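Local structure of peptide amidase (Stenotrophomonas maltophilia, 1M22) at residues Leu284-Met289 / Gly452-Leu457; Ala332-Tyr337 / Arg346-Leu351; Asp350-Asn355 / Glu369-Ala374; Gly443-Thr448 / Pro471-Met476; Leu461-Thr466 / Glu475-Tyr480. The protein probably hydrolyses amide bonds as an amidase signature enzyme, taken to release ammonia from the C-terminal amides of peptides. One frame throughout, in Å; residues are numbered along the deposited sequence.

Contact 1. Residues Leu284-Met289 / Gly452-Leu457; sequences LKYRGM and GQIDGL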
# COMPACT_ATOMS: atom_id res chain seq x y z
N LEU A 284 4.50 21.40 6.46
CA LEU A 284 4.67 22.35 5.36
C LEU A 284 6.00 23.09 5.48
O LEU A 284 6.51 23.62 4.49
CB LEU A 284 3.53 23.37 5.35
CG LEU A 284 2.10 22.88 5.12
CD1 LEU A 284 1.14 24.07 5.20
CD2 LEU A 284 1.99 22.21 3.76
N LYS A 285 6.54 23.14 6.69
CA LYS A 285 7.80 23.84 6.93
C LYS A 285 8.99 22.89 7.09
O LYS A 285 10.08 23.31 7.49
CB LYS A 285 7.68 24.72 8.18
CG LYS A 285 6.51 25.69 8.14
CD LYS A 285 6.48 26.50 6.85
CE LYS A 285 7.69 27.41 6.71
NZ LYS A 285 7.65 28.20 5.45
N TYR A 286 8.77 21.62 6.77
CA TYR A 286 9.82 20.62 6.84
C TYR A 286 10.95 21.10 5.92
O TYR A 286 10.69 21.67 4.86
CB TYR A 286 9.25 19.28 6.36
CG TYR A 286 10.20 18.11 6.34
CD1 TYR A 286 10.99 17.85 5.22
CD2 TYR A 286 10.29 17.23 7.42
CE1 TYR A 286 11.83 16.74 5.18
CE2 TYR A 286 11.13 16.12 7.39
CZ TYR A 286 11.89 15.88 6.26
OH TYR A 286 12.70 14.76 6.21
N ARG A 287 12.19 20.91 6.34
CA ARG A 287 13.34 21.36 5.56
C ARG A 287 13.27 20.97 4.08
O ARG A 287 13.26 19.78 3.74
CB ARG A 287 14.64 20.83 6.17
CG ARG A 287 15.90 21.40 5.53
CD ARG A 287 17.16 20.77 6.11
NE ARG A 287 17.28 19.35 5.77
CZ ARG A 287 17.44 18.89 4.53
NH1 ARG A 287 17.51 19.73 3.51
NH2 ARG A 287 17.55 17.58 4.32
N GLY A 288 13.23 21.97 3.21
CA GLY A 288 13.18 21.73 1.77
C GLY A 288 11.79 21.55 1.20
O GLY A 288 11.62 21.48 -0.02
N MET A 289 10.79 21.49 2.07
CA MET A 289 9.41 21.29 1.64
C MET A 289 8.67 22.50 1.05
O MET A 289 7.96 22.37 0.06
CB MET A 289 8.58 20.72 2.79
CG MET A 289 7.23 20.13 2.38
SD MET A 289 7.38 18.61 1.41
CE MET A 289 7.71 17.42 2.70
N GLY A 452 8.19 15.46 -6.28
CA GLY A 452 9.54 15.98 -6.33
C GLY A 452 10.48 15.26 -5.40
O GLY A 452 10.19 14.15 -4.93
N GLN A 453 11.62 15.88 -5.12
CA GLN A 453 12.61 15.30 -4.23
C GLN A 453 13.29 16.40 -3.43
O GLN A 453 13.28 17.57 -3.82
CB GLN A 453 13.68 14.55 -5.03
CG GLN A 453 13.17 13.35 -5.82
CD GLN A 453 14.27 12.65 -6.61
OE1 GLN A 453 14.04 11.61 -7.22
NE2 GLN A 453 15.46 13.24 -6.61
N ILE A 454 13.87 16.00 -2.31
CA ILE A 454 14.63 16.91 -1.46
C ILE A 454 15.95 16.17 -1.27
O ILE A 454 15.97 15.05 -0.73
CB ILE A 454 13.96 17.13 -0.08
CG1 ILE A 454 12.61 17.83 -0.26
CG2 ILE A 454 14.88 17.97 0.81
CD1 ILE A 454 11.84 18.03 1.03
N ASP A 455 17.03 16.77 -1.74
CA ASP A 455 18.35 16.16 -1.63
C ASP A 455 18.40 14.76 -2.25
O ASP A 455 19.06 13.87 -1.72
CB ASP A 455 18.78 16.09 -0.16
CG ASP A 455 18.88 17.46 0.48
OD1 ASP A 455 19.59 18.33 -0.07
OD2 ASP A 455 18.25 17.67 1.54
N GLY A 456 17.68 14.58 -3.35
CA GLY A 456 17.67 13.29 -4.03
C GLY A 456 16.71 12.24 -3.49
O GLY A 456 16.63 11.14 -4.04
N LEU A 457 15.97 12.57 -2.44
CA LEU A 457 15.02 11.63 -1.85
C LEU A 457 13.59 12.05 -2.18
O LEU A 457 13.22 13.21 -2.00
CB LEU A 457 15.24 11.57 -0.34
CG LEU A 457 16.65 11.12 0.09
CD1 LEU A 457 16.79 11.21 1.60
CD2 LEU A 457 16.90 9.69 -0.39
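The guanidinium of Arg-287 meets the carboxylate of Asp-455 at its edge, with OD2 lying 8° out of the guanidinium plane. The Tyr-286 ring has Ile-454 CD1 at its edge, 4.3 Å from CD1 of the tyrosine, and a second aromatic ring, that of Phe-431, packs edge-to-face with it. CG2 of Ile-454 sits obliquely to the guanidinium, 4.2 Å from Arg-287 NH1.

The salt bridge is end-on but converges on a single oxygen: Arg-287 NH1 and NH2 both lie 2.9 Å from Asp-455 OD2. OD2 receives NH1 on its syn lone pair, while NH2 meets it nearly along the C-O bond; both bonds are bent, as expected when two N-H groups share one acceptor. The planes of the two groups are 35° apart. Arg-287 runs out extended as far as CD, with CG anti to the backbone N, and then bends at chi3 (67°), which turns the guanidinium across to the aspartate.

Beneath this exposed pair, Ile-454 is buried. Its CD1 presses on the peptide backbone, 3.5 Å from both Gly-288 C and Arg-287 O, and Met-289 CE approaches the same methyl from farther off. Gly-288, with positive phi, brings bare backbone up against Ile-454. The hydroxyl of Tyr-286 is held elsewhere, by Val-420 N.

Two tight turns thus face each other: the type II turn Tyr-286 to Met-289, leading into helix 289-302, and the type I' turn Ile-454 to Leu-457, which forms the two-residue loop (Asp-455, Gly-456) of the beta hairpin of strands 446-454 and 457-464 in the central sheet.

Contact 2. Residues Ala332-Tyr337 / Arg346-Leu351; sequences AGLERY and RSLADL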
# COMPACT_ATOMS: atom_id res chain seq x y z
N ALA A 332 -8.08 -10.42 18.19
CA ALA A 332 -9.26 -11.08 17.66
C ALA A 332 -9.08 -11.50 16.20
O ALA A 332 -9.35 -12.65 15.84
CB ALA A 332 -10.48 -10.17 17.79
N GLY A 333 -8.61 -10.57 15.38
CA GLY A 333 -8.42 -10.86 13.97
C GLY A 333 -7.34 -11.88 13.66
O GLY A 333 -7.54 -12.77 12.82
N LEU A 334 -6.20 -11.76 14.32
CA LEU A 334 -5.10 -12.69 14.07
C LEU A 334 -5.49 -14.11 14.45
O LEU A 334 -5.21 -15.05 13.71
CB LEU A 334 -3.84 -12.27 14.85
CG LEU A 334 -2.63 -13.15 14.55
CD1 LEU A 334 -2.21 -12.98 13.09
CD2 LEU A 334 -1.48 -12.77 15.48
N GLU A 335 -6.13 -14.27 15.61
CA GLU A 335 -6.51 -15.61 16.02
C GLU A 335 -7.59 -16.18 15.10
O GLU A 335 -7.59 -17.37 14.81
CB GLU A 335 -6.96 -15.60 17.49
CG GLU A 335 -5.86 -15.03 18.41
CD GLU A 335 -6.03 -15.40 19.88
OE1 GLU A 335 -7.18 -15.40 20.37
OE2 GLU A 335 -5.01 -15.66 20.54
N ARG A 336 -8.49 -15.33 14.61
CA ARG A 336 -9.52 -15.80 13.68
C ARG A 336 -8.83 -16.25 12.39
O ARG A 336 -9.17 -17.29 11.82
CB ARG A 336 -10.53 -14.69 13.37
CG ARG A 336 -11.61 -15.10 12.35
CD ARG A 336 -12.74 -14.08 12.28
NE ARG A 336 -12.31 -12.80 11.71
CZ ARG A 336 -12.09 -12.59 10.42
NH1 ARG A 336 -12.25 -13.57 9.55
NH2 ARG A 336 -11.71 -11.39 9.99
N TYR A 337 -7.86 -15.47 11.93
CA TYR A 337 -7.12 -15.82 10.72
C TYR A 337 -6.38 -17.14 10.88
O TYR A 337 -6.43 -18.00 10.00
CB TYR A 337 -6.14 -14.69 10.36
CG TYR A 337 -5.16 -15.04 9.25
CD1 TYR A 337 -4.04 -15.83 9.52
CD2 TYR A 337 -5.37 -14.62 7.94
CE1 TYR A 337 -3.16 -16.20 8.51
CE2 TYR A 337 -4.50 -14.99 6.92
CZ TYR A 337 -3.39 -15.78 7.21
OH TYR A 337 -2.52 -16.17 6.23
N ARG A 346 -1.79 -21.25 16.66
CA ARG A 346 -3.22 -21.22 16.94
C ARG A 346 -3.66 -20.01 17.76
O ARG A 346 -4.84 -19.69 17.83
CB ARG A 346 -3.63 -22.50 17.68
CG ARG A 346 -3.31 -23.78 16.91
CD ARG A 346 -3.41 -25.01 17.80
NE ARG A 346 -4.75 -25.20 18.36
CZ ARG A 346 -5.84 -25.44 17.64
NH1 ARG A 346 -5.76 -25.52 16.32
NH2 ARG A 346 -7.01 -25.60 18.24
N SER A 347 -2.70 -19.33 18.38
CA SER A 347 -3.02 -18.18 19.20
C SER A 347 -1.90 -17.15 19.21
O SER A 347 -0.78 -17.43 18.78
CB SER A 347 -3.29 -18.62 20.64
OG SER A 347 -2.10 -19.11 21.23
N LEU A 348 -2.22 -15.97 19.71
CA LEU A 348 -1.24 -14.91 19.81
C LEU A 348 -0.20 -15.35 20.85
O LEU A 348 0.98 -15.05 20.73
CB LEU A 348 -1.91 -13.60 20.23
CG LEU A 348 -1.05 -12.36 20.38
CD1 LEU A 348 -0.08 -12.22 19.21
CD2 LEU A 348 -1.95 -11.14 20.48
N ALA A 349 -0.66 -16.09 21.87
CA ALA A 349 0.24 -16.59 22.90
C ALA A 349 1.29 -17.51 22.28
O ALA A 349 2.45 -17.49 22.68
CB ALA A 349 -0.56 -17.33 23.97
N ASP A 350 0.88 -18.32 21.30
CA ASP A 350 1.81 -19.23 20.63
C ASP A 350 2.88 -18.44 19.89
O ASP A 350 4.04 -18.84 19.87
CB ASP A 350 1.09 -20.12 19.61
CG ASP A 350 0.10 -21.08 20.24
OD1 ASP A 350 0.35 -21.54 21.38
OD2 ASP A 350 -0.92 -21.38 19.59
N LEU A 351 2.48 -17.33 19.28
CA LEU A 351 3.43 -16.50 18.54
C LEU A 351 4.43 -15.86 19.50
O LEU A 351 5.64 -15.85 19.24
CB LEU A 351 2.69 -15.41 17.76
CG LEU A 351 3.56 -14.36 17.06
CD1 LEU A 351 4.51 -15.04 16.08
CD2 LEU A 351 2.66 -13.36 16.33
O HOH W 1 -3.50 -15.87 22.88
O HOH W 2 -7.04 -19.62 16.37
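Glu-335 OE2 is gripped twice: by Leu-348 N at 2.9 Å, in an almost straight bond (174° at the hydrogen), and by a water at 2.8 Å that donates to it and accepts from Ala-349 N. The carboxylate therefore sits at the N-terminus of helix 348-357, where Ser-347 is the N-cap. The serine's OG, set between the backbone N and the carbonyl carbon (chi1 67°), turns back to accept from Asp-350 N. Of the first amides, then, Asp-350 N goes to the N-cap serine, Leu-348 N to the carboxylate from helix 319-340 and Ala-349 N to the water. The helix dipole would probably stabilise the negative charge of Glu-335.

OE2 receives Leu-348 N on its anti lone pair. The glutamate chain, extended beyond CG, carries this oxygen across to Ser-347, whose CB it approaches to 3.4 Å.

On the buried side of the contact, Leu-334 and Leu-348 cross at about a right angle, with Leu-334 CD2 4.0 Å from Leu-348 CD1; the same CD2 also reaches Leu-351 CD2. Trp-133 of helix 132-135 packs on both Leu-334 and Leu-351.

A second water joins the backbones, donating to Glu-335 O and, at 2.6 Å, to Arg-346 O.

Contact 3. Residues Asp350-Asn355 / Glu369-Ala374; sequences DLIAFN and ELLVEA
With chi1 at -59°, Leu-371 holds CG opposite its carbonyl carbon and sends CD1 out toward helix 348-357; Leu-351, whose CG instead lies opposite the backbone N (chi1 174°), brings CD2 to meet it at 3.7 Å from Leu-371 CD1. This is a helix-helix packing within the all-helical part of the chain that follows helix 319-340: segments 350-355 and 369-374 run roughly antiparallel, at 147°, with their axes 10.1 Å apart.

CD1 of Leu-371 is the centre of the contact; the side chains of Leu-351 and Asn-355 each cross that of Leu-371 at about a right angle, and Asn-355 ND2 lies 3.6 Å from Leu-371 CD1. That is a van der Waals approach; the amide's polar partner is Gln-368 OE1, just ahead of the second helix, and Gln-368 NE2 in turn bonds Ile-352 O. One glutamine thus ties the side chain and the backbone of helix 348-357 to the start of the other helix.

Ile-352 lies alongside Leu-371, the two pointing past each other in opposite directions, with Ile-352 CG1 3.9 Å from Leu-371 CB. Phe-330 of helix 319-340 also packs on Leu-371. Toward the outside, Val-372 flanks the isoleucine, its CG2 4.3 Å from Ile-352 CD1. That same CD1 ends over the helix backbone, 3.6 Å from Leu-371 O.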
# COMPACT_ATOMS: atom_id res chain seq x y z
N ASP A 350 0.88 -18.32 21.30
CA ASP A 350 1.81 -19.23 20.63
C ASP A 350 2.88 -18.44 19.89
O ASP A 350 4.04 -18.84 19.87
CB ASP A 350 1.09 -20.12 19.61
CG ASP A 350 0.10 -21.08 20.24
OD1 ASP A 350 0.35 -21.54 21.38
OD2 ASP A 350 -0.92 -21.38 19.59
N LEU A 351 2.48 -17.33 19.28
CA LEU A 351 3.43 -16.50 18.54
C LEU A 351 4.43 -15.86 19.50
O LEU A 351 5.64 -15.85 19.24
CB LEU A 351 2.69 -15.41 17.76
CG LEU A 351 3.56 -14.36 17.06
CD1 LEU A 351 4.51 -15.04 16.08
CD2 LEU A 351 2.66 -13.36 16.33
N ILE A 352 3.93 -15.34 20.61
CA ILE A 352 4.78 -14.72 21.62
C ILE A 352 5.79 -15.74 22.14
O ILE A 352 6.97 -15.43 22.30
CB ILE A 352 3.93 -14.17 22.78
CG1 ILE A 352 3.10 -12.98 22.29
CG2 ILE A 352 4.83 -13.75 23.95
CD1 ILE A 352 2.06 -12.49 23.27
N ALA A 353 5.32 -16.96 22.37
CA ALA A 353 6.19 -18.03 22.86
C ALA A 353 7.22 -18.40 21.80
O ALA A 353 8.38 -18.67 22.12
CB ALA A 353 5.35 -19.25 23.23
N PHE A 354 6.80 -18.42 20.53
CA PHE A 354 7.72 -18.76 19.45
C PHE A 354 8.87 -17.77 19.36
O PHE A 354 10.03 -18.17 19.26
CB PHE A 354 6.97 -18.80 18.11
CG PHE A 354 7.88 -19.02 16.92
CD1 PHE A 354 8.58 -17.96 16.35
CD2 PHE A 354 8.06 -20.29 16.39
CE1 PHE A 354 9.44 -18.16 15.28
CE2 PHE A 354 8.92 -20.50 15.31
CZ PHE A 354 9.61 -19.43 14.75
N ASN A 355 8.55 -16.48 19.40
CA ASN A 355 9.59 -15.47 19.32
C ASN A 355 10.57 -15.56 20.49
O ASN A 355 11.76 -15.32 20.32
CB ASN A 355 8.99 -14.06 19.25
CG ASN A 355 8.25 -13.81 17.95
OD1 ASN A 355 8.62 -14.35 16.91
ND2 ASN A 355 7.22 -12.97 18.00
N GLU A 369 6.54 -6.03 22.22
CA GLU A 369 5.65 -5.39 23.17
C GLU A 369 4.20 -5.24 22.71
O GLU A 369 3.28 -5.32 23.52
CB GLU A 369 6.19 -4.01 23.55
CG GLU A 369 7.57 -4.05 24.19
CD GLU A 369 8.71 -3.82 23.21
OE1 GLU A 369 8.54 -4.10 22.00
OE2 GLU A 369 9.79 -3.36 23.64
N LEU A 370 3.98 -5.01 21.42
CA LEU A 370 2.62 -4.87 20.92
C LEU A 370 1.89 -6.21 20.94
O LEU A 370 0.69 -6.26 21.23
CB LEU A 370 2.62 -4.26 19.51
CG LEU A 370 3.10 -2.81 19.46
CD1 LEU A 370 3.14 -2.34 18.01
CD2 LEU A 370 2.18 -1.92 20.28
N LEU A 371 2.60 -7.29 20.64
CA LEU A 371 1.99 -8.61 20.68
C LEU A 371 1.58 -8.90 22.12
O LEU A 371 0.48 -9.39 22.38
CB LEU A 371 2.98 -9.70 20.23
CG LEU A 371 3.58 -9.61 18.83
CD1 LEU A 371 4.33 -10.90 18.54
CD2 LEU A 371 2.47 -9.41 17.79
N VAL A 372 2.48 -8.60 23.06
CA VAL A 372 2.23 -8.82 24.47
C VAL A 372 1.04 -8.01 24.97
O VAL A 372 0.18 -8.52 25.68
CB VAL A 372 3.49 -8.49 25.30
CG1 VAL A 372 3.17 -8.54 26.80
CG2 VAL A 372 4.60 -9.49 24.97
N GLU A 373 0.98 -6.73 24.61
CA GLU A 373 -0.13 -5.90 25.05
C GLU A 373 -1.44 -6.36 24.43
O GLU A 373 -2.47 -6.40 25.10
CB GLU A 373 0.13 -4.43 24.72
CG GLU A 373 -1.03 -3.52 25.11
CD GLU A 373 -0.64 -2.07 25.28
OE1 GLU A 373 0.22 -1.59 24.51
OE2 GLU A 373 -1.20 -1.40 26.17
N ALA A 374 -1.41 -6.71 23.15
CA ALA A 374 -2.61 -7.17 22.47
C ALA A 374 -3.16 -8.46 23.07
O ALA A 374 -4.37 -8.64 23.20
CB ALA A 374 -2.33 -7.37 20.98

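Contact 4. Residues Gly443-Thr448 / Pro471-Met476; sequences GYPSLT and PKLIEM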
# COMPACT_ATOMS: atom_id res chain seq x y z
N GLY A 443 -11.20 5.29 7.70
CA GLY A 443 -11.51 4.23 6.74
C GLY A 443 -11.82 4.86 5.39
O GLY A 443 -12.50 4.26 4.55
N TYR A 444 -11.31 6.07 5.18
CA TYR A 444 -11.53 6.84 3.95
C TYR A 444 -10.36 6.69 2.98
O TYR A 444 -9.25 6.35 3.38
CB TYR A 444 -11.72 8.32 4.29
CG TYR A 444 -13.01 8.67 5.00
CD1 TYR A 444 -13.95 7.68 5.34
CD2 TYR A 444 -13.30 9.99 5.32
CE1 TYR A 444 -15.14 8.02 5.99
CE2 TYR A 444 -14.48 10.33 5.98
CZ TYR A 444 -15.39 9.35 6.30
OH TYR A 444 -16.57 9.70 6.94
N PRO A 445 -10.60 6.96 1.69
CA PRO A 445 -9.53 6.83 0.70
C PRO A 445 -8.45 7.91 0.72
O PRO A 445 -8.72 9.09 0.99
CB PRO A 445 -10.30 6.82 -0.62
CG PRO A 445 -11.42 7.78 -0.34
CD PRO A 445 -11.87 7.37 1.06
N SER A 446 -7.23 7.49 0.43
CA SER A 446 -6.08 8.39 0.36
C SER A 446 -5.22 7.92 -0.81
O SER A 446 -5.23 6.75 -1.16
CB SER A 446 -5.29 8.39 1.67
OG SER A 446 -4.78 7.12 1.98
N LEU A 447 -4.48 8.85 -1.40
CA LEU A 447 -3.67 8.54 -2.57
C LEU A 447 -2.49 9.49 -2.64
O LEU A 447 -2.67 10.71 -2.58
CB LEU A 447 -4.55 8.71 -3.82
CG LEU A 447 -4.17 8.23 -5.22
CD1 LEU A 447 -5.35 8.46 -6.16
CD2 LEU A 447 -2.95 8.98 -5.72
N THR A 448 -1.28 8.95 -2.74
CA THR A 448 -0.09 9.79 -2.83
C THR A 448 0.50 9.72 -4.23
O THR A 448 0.54 8.66 -4.85
CB THR A 448 0.98 9.38 -1.78
OG1 THR A 448 2.10 10.28 -1.87
CG2 THR A 448 1.45 7.95 -2.00
N PRO A 471 -13.19 7.53 -7.32
CA PRO A 471 -13.26 8.04 -8.69
C PRO A 471 -12.78 9.49 -8.79
O PRO A 471 -11.99 9.83 -9.68
CB PRO A 471 -14.74 7.91 -9.03
CG PRO A 471 -15.17 6.70 -8.23
CD PRO A 471 -14.48 6.95 -6.90
N LYS A 472 -13.24 10.33 -7.88
CA LYS A 472 -12.86 11.74 -7.87
C LYS A 472 -11.39 11.93 -7.50
O LYS A 472 -10.70 12.76 -8.10
CB LYS A 472 -13.74 12.51 -6.88
CG LYS A 472 -13.45 14.01 -6.84
CD LYS A 472 -14.18 14.70 -5.69
CE LYS A 472 -15.69 14.61 -5.84
NZ LYS A 472 -16.38 15.31 -4.71
N LEU A 473 -10.91 11.17 -6.52
CA LEU A 473 -9.51 11.30 -6.12
C LEU A 473 -8.59 10.92 -7.27
O LEU A 473 -7.55 11.54 -7.47
CB LEU A 473 -9.21 10.42 -4.91
CG LEU A 473 -9.82 10.87 -3.58
CD1 LEU A 473 -9.31 9.97 -2.46
CD2 LEU A 473 -9.44 12.32 -3.29
N ILE A 474 -8.96 9.89 -8.02
CA ILE A 474 -8.15 9.45 -9.14
C ILE A 474 -8.12 10.52 -10.24
O ILE A 474 -7.07 10.81 -10.80
CB ILE A 474 -8.66 8.11 -9.70
CG1 ILE A 474 -8.30 6.99 -8.72
CG2 ILE A 474 -8.04 7.84 -11.08
CD1 ILE A 474 -8.91 5.64 -9.05
N GLU A 475 -9.28 11.12 -10.53
CA GLU A 475 -9.35 12.18 -11.54
C GLU A 475 -8.41 13.32 -11.18
O GLU A 475 -7.66 13.82 -12.02
CB GLU A 475 -10.75 12.78 -11.64
CG GLU A 475 -11.89 11.84 -11.95
CD GLU A 475 -13.20 12.59 -12.10
OE1 GLU A 475 -13.49 13.48 -11.27
OE2 GLU A 475 -13.95 12.29 -13.06
N MET A 476 -8.47 13.74 -9.92
CA MET A 476 -7.65 14.85 -9.45
C MET A 476 -6.16 14.52 -9.43
O MET A 476 -5.33 15.31 -9.87
CB MET A 476 -8.14 15.29 -8.07
CG MET A 476 -9.55 15.88 -8.12
SD MET A 476 -10.22 16.41 -6.53
CE MET A 476 -9.32 17.82 -6.26
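Leu-473 CD1 rests against Pro-445, 3.7 Å from the ring atom CG and 3.6 Å from the proline's carbonyl O. One methyl thereby touches both the ring and the backbone as the chain enters strand 446-454. With CG anti to its carbonyl carbon (chi1 -71°), Leu-473 directs CD1 at the proline and crosses it at about a right angle.

Leu-447 CD1 meets the helix at two consecutive residues: it lies 4.0 Å from Leu-473 O and 4.2 Å from Ile-474 CG1. No hydrogen bond links the two segments; the interface is apolar and buried.

Around these, Leu-202 of the adjoining strand 200-203 packs on both Leu-447 and Ile-474, while Ala-477 of the same helix lies against Leu-447. Pro-445 and Leu-447 are also held in the sheet by backbone bonds to Gly-465 and Phe-463. Upstream, Gly-443, with positive phi, closes helix 436-442 in a Schellman motif and turns the chain toward the strand.

Ser-446 points away from the helix, its side chain about 10 Å from that of the nucleophile Ser-189. The arrangement is that of an alpha/beta layered fold, with helix 470-484 covering one face of the central mixed sheet, nearly parallel (17°) to the strand here.

Contact 5. Residues Leu461-Thr466 / Glu475-Tyr480; sequences LLFMGT and EMAYAY
Two CH-pi contacts give this interface its character. Leu-461 CD2 stands over the centre of the Tyr-480 ring, 3.8 Å from its centroid and only 8° off the normal, so the methyl is nearly equidistant from the ring carbons. The leucine places it there with CG opposite the backbone N and CD2 directed at the helix. The second contact has the roles exchanged between strand and helix: here the helix backbone supplies the C-H, Ala-477 CA lying 4.3 Å from the centroid of the Phe-463 ring and displaced toward its rim, 21° off the normal.

Ordinary apolar packing fills in around these. Phe-463, with CG anti to its carbonyl carbon, lays its ring against the helix so that CZ comes 4.1 Å from Tyr-480 CB, while CE2 approaches Met-476 CB at 4.2 Å and CE1 reaches Ala-477 CB. The phenylalanine ring therefore spans a full turn, touching Met-476, Ala-477 and Tyr-480. Tyr-480 uses its CB against one strand residue and its ring face against another, Leu-461, two positions earlier.

Hydrogen bonding between the segments is absent, and every residue in touch is buried. Segments 461-464 and 475-480 run nearly antiparallel (158°), axes 9.8 Å apart. Strand 457-464 itself is held between strands 446-454 and 412-416 of the central sheet. Ala-477 also leans on Leu-447 and Val-449 of strand 446-454, Met-476 packs on Ile-276 of strand 275-279, and helix 289-302 closes on Tyr-480 through Ala-296 and Leu-300, and on Leu-461 through Ile-293.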
# COMPACT_ATOMS: atom_id res chain seq x y z
N LEU A 461 2.77 13.99 -2.75
CA LEU A 461 1.62 14.84 -2.49
C LEU A 461 0.45 13.91 -2.17
O LEU A 461 0.08 13.04 -2.98
CB LEU A 461 1.28 15.69 -3.72
CG LEU A 461 0.07 16.62 -3.57
CD1 LEU A 461 0.35 17.67 -2.51
CD2 LEU A 461 -0.22 17.27 -4.91
N LEU A 462 -0.11 14.08 -0.98
CA LEU A 462 -1.21 13.25 -0.51
C LEU A 462 -2.58 13.85 -0.80
O LEU A 462 -2.78 15.05 -0.61
CB LEU A 462 -1.09 13.04 1.00
CG LEU A 462 -2.18 12.21 1.68
CD1 LEU A 462 -1.98 10.74 1.36
CD2 LEU A 462 -2.11 12.43 3.18
N PHE A 463 -3.49 13.01 -1.27
CA PHE A 463 -4.88 13.41 -1.54
C PHE A 463 -5.76 12.55 -0.64
O PHE A 463 -5.59 11.33 -0.56
CB PHE A 463 -5.30 13.12 -2.99
CG PHE A 463 -4.63 13.99 -4.02
CD1 PHE A 463 -3.31 13.76 -4.39
CD2 PHE A 463 -5.34 15.00 -4.66
CE1 PHE A 463 -2.71 14.53 -5.39
CE2 PHE A 463 -4.74 15.78 -5.66
CZ PHE A 463 -3.42 15.54 -6.02
N MET A 464 -6.71 13.18 0.05
CA MET A 464 -7.65 12.45 0.92
C MET A 464 -9.06 12.92 0.61
O MET A 464 -9.29 14.10 0.34
CB MET A 464 -7.35 12.69 2.40
CG MET A 464 -6.01 12.13 2.89
SD MET A 464 -5.85 12.17 4.70
CE MET A 464 -5.74 13.94 4.99
N GLY A 465 -10.01 11.99 0.66
CA GLY A 465 -11.40 12.33 0.39
C GLY A 465 -12.33 11.57 1.32
O GLY A 465 -11.87 10.80 2.16
N THR A 466 -13.63 11.78 1.17
CA THR A 466 -14.58 11.08 2.01
C THR A 466 -14.80 9.66 1.48
O THR A 466 -14.30 9.30 0.42
CB THR A 466 -15.93 11.84 2.09
OG1 THR A 466 -16.73 11.28 3.14
CG2 THR A 466 -16.68 11.75 0.77
N GLU A 475 -9.28 11.12 -10.53
CA GLU A 475 -9.35 12.18 -11.54
C GLU A 475 -8.41 13.32 -11.18
O GLU A 475 -7.66 13.82 -12.02
CB GLU A 475 -10.75 12.78 -11.64
CG GLU A 475 -11.89 11.84 -11.95
CD GLU A 475 -13.20 12.59 -12.10
OE1 GLU A 475 -13.49 13.48 -11.27
OE2 GLU A 475 -13.95 12.29 -13.06
N MET A 476 -8.47 13.74 -9.92
CA MET A 476 -7.65 14.85 -9.45
C MET A 476 -6.16 14.52 -9.43
O MET A 476 -5.33 15.31 -9.87
CB MET A 476 -8.14 15.29 -8.07
CG MET A 476 -9.55 15.88 -8.12
SD MET A 476 -10.22 16.41 -6.53
CE MET A 476 -9.32 17.82 -6.26
N ALA A 477 -5.83 13.34 -8.91
CA ALA A 477 -4.45 12.90 -8.83
C ALA A 477 -3.85 12.73 -10.23
O ALA A 477 -2.70 13.10 -10.47
CB ALA A 477 -4.36 11.59 -8.06
N TYR A 478 -4.62 12.17 -11.15
CA TYR A 478 -4.15 11.98 -12.51
C TYR A 478 -3.90 13.33 -13.18
O TYR A 478 -2.87 13.53 -13.83
CB TYR A 478 -5.19 11.20 -13.32
CG TYR A 478 -4.78 10.95 -14.75
CD1 TYR A 478 -3.80 9.99 -15.07
CD2 TYR A 478 -5.36 11.66 -15.80
CE1 TYR A 478 -3.42 9.76 -16.38
CE2 TYR A 478 -4.98 11.43 -17.13
CZ TYR A 478 -4.01 10.48 -17.41
OH TYR A 478 -3.63 10.24 -18.71
N ALA A 479 -4.83 14.26 -13.03
CA ALA A 479 -4.69 15.59 -13.63
C ALA A 479 -3.43 16.28 -13.10
O ALA A 479 -2.71 16.94 -13.85
CB ALA A 479 -5.92 16.43 -13.33
N TYR A 480 -3.16 16.12 -11.81
CA TYR A 480 -1.97 16.72 -11.22
C TYR A 480 -0.71 16.05 -11.77
O TYR A 480 0.24 16.72 -12.18
CB TYR A 480 -1.99 16.56 -9.69
CG TYR A 480 -0.64 16.86 -9.07
CD1 TYR A 480 -0.19 18.17 -8.94
CD2 TYR A 480 0.21 15.83 -8.68
CE1 TYR A 480 1.10 18.45 -8.46
CE2 TYR A 480 1.49 16.09 -8.20
CZ TYR A 480 1.93 17.40 -8.10
OH TYR A 480 3.21 17.65 -7.66

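Contacts 4 and 5, centres 5 Å apart, are two halves of one interface: helix 470-484 runs along neighbouring strands 446-454 and 457-464, and Leu-447 O sits 2.8 Å from Phe-463 N, a probable hydrogen bond. Contact 1 is at the hairpin end of those strands, its centre 20 Å from that of contact 5. Contacts 2 and 3 share Asp-350 and Leu-351 on helix 348-357, with centres 10 Å apart; Leu-348 CD2 meets Leu-371 O at 3.5 Å. This helical pair is remote from the hairpin, contacts 1 and 2 having centres 41 Å apart. Contact 4 comes nearest the catalytic centre, the side chain of Ser-446 being about 10 Å from that of the nucleophile Ser-189.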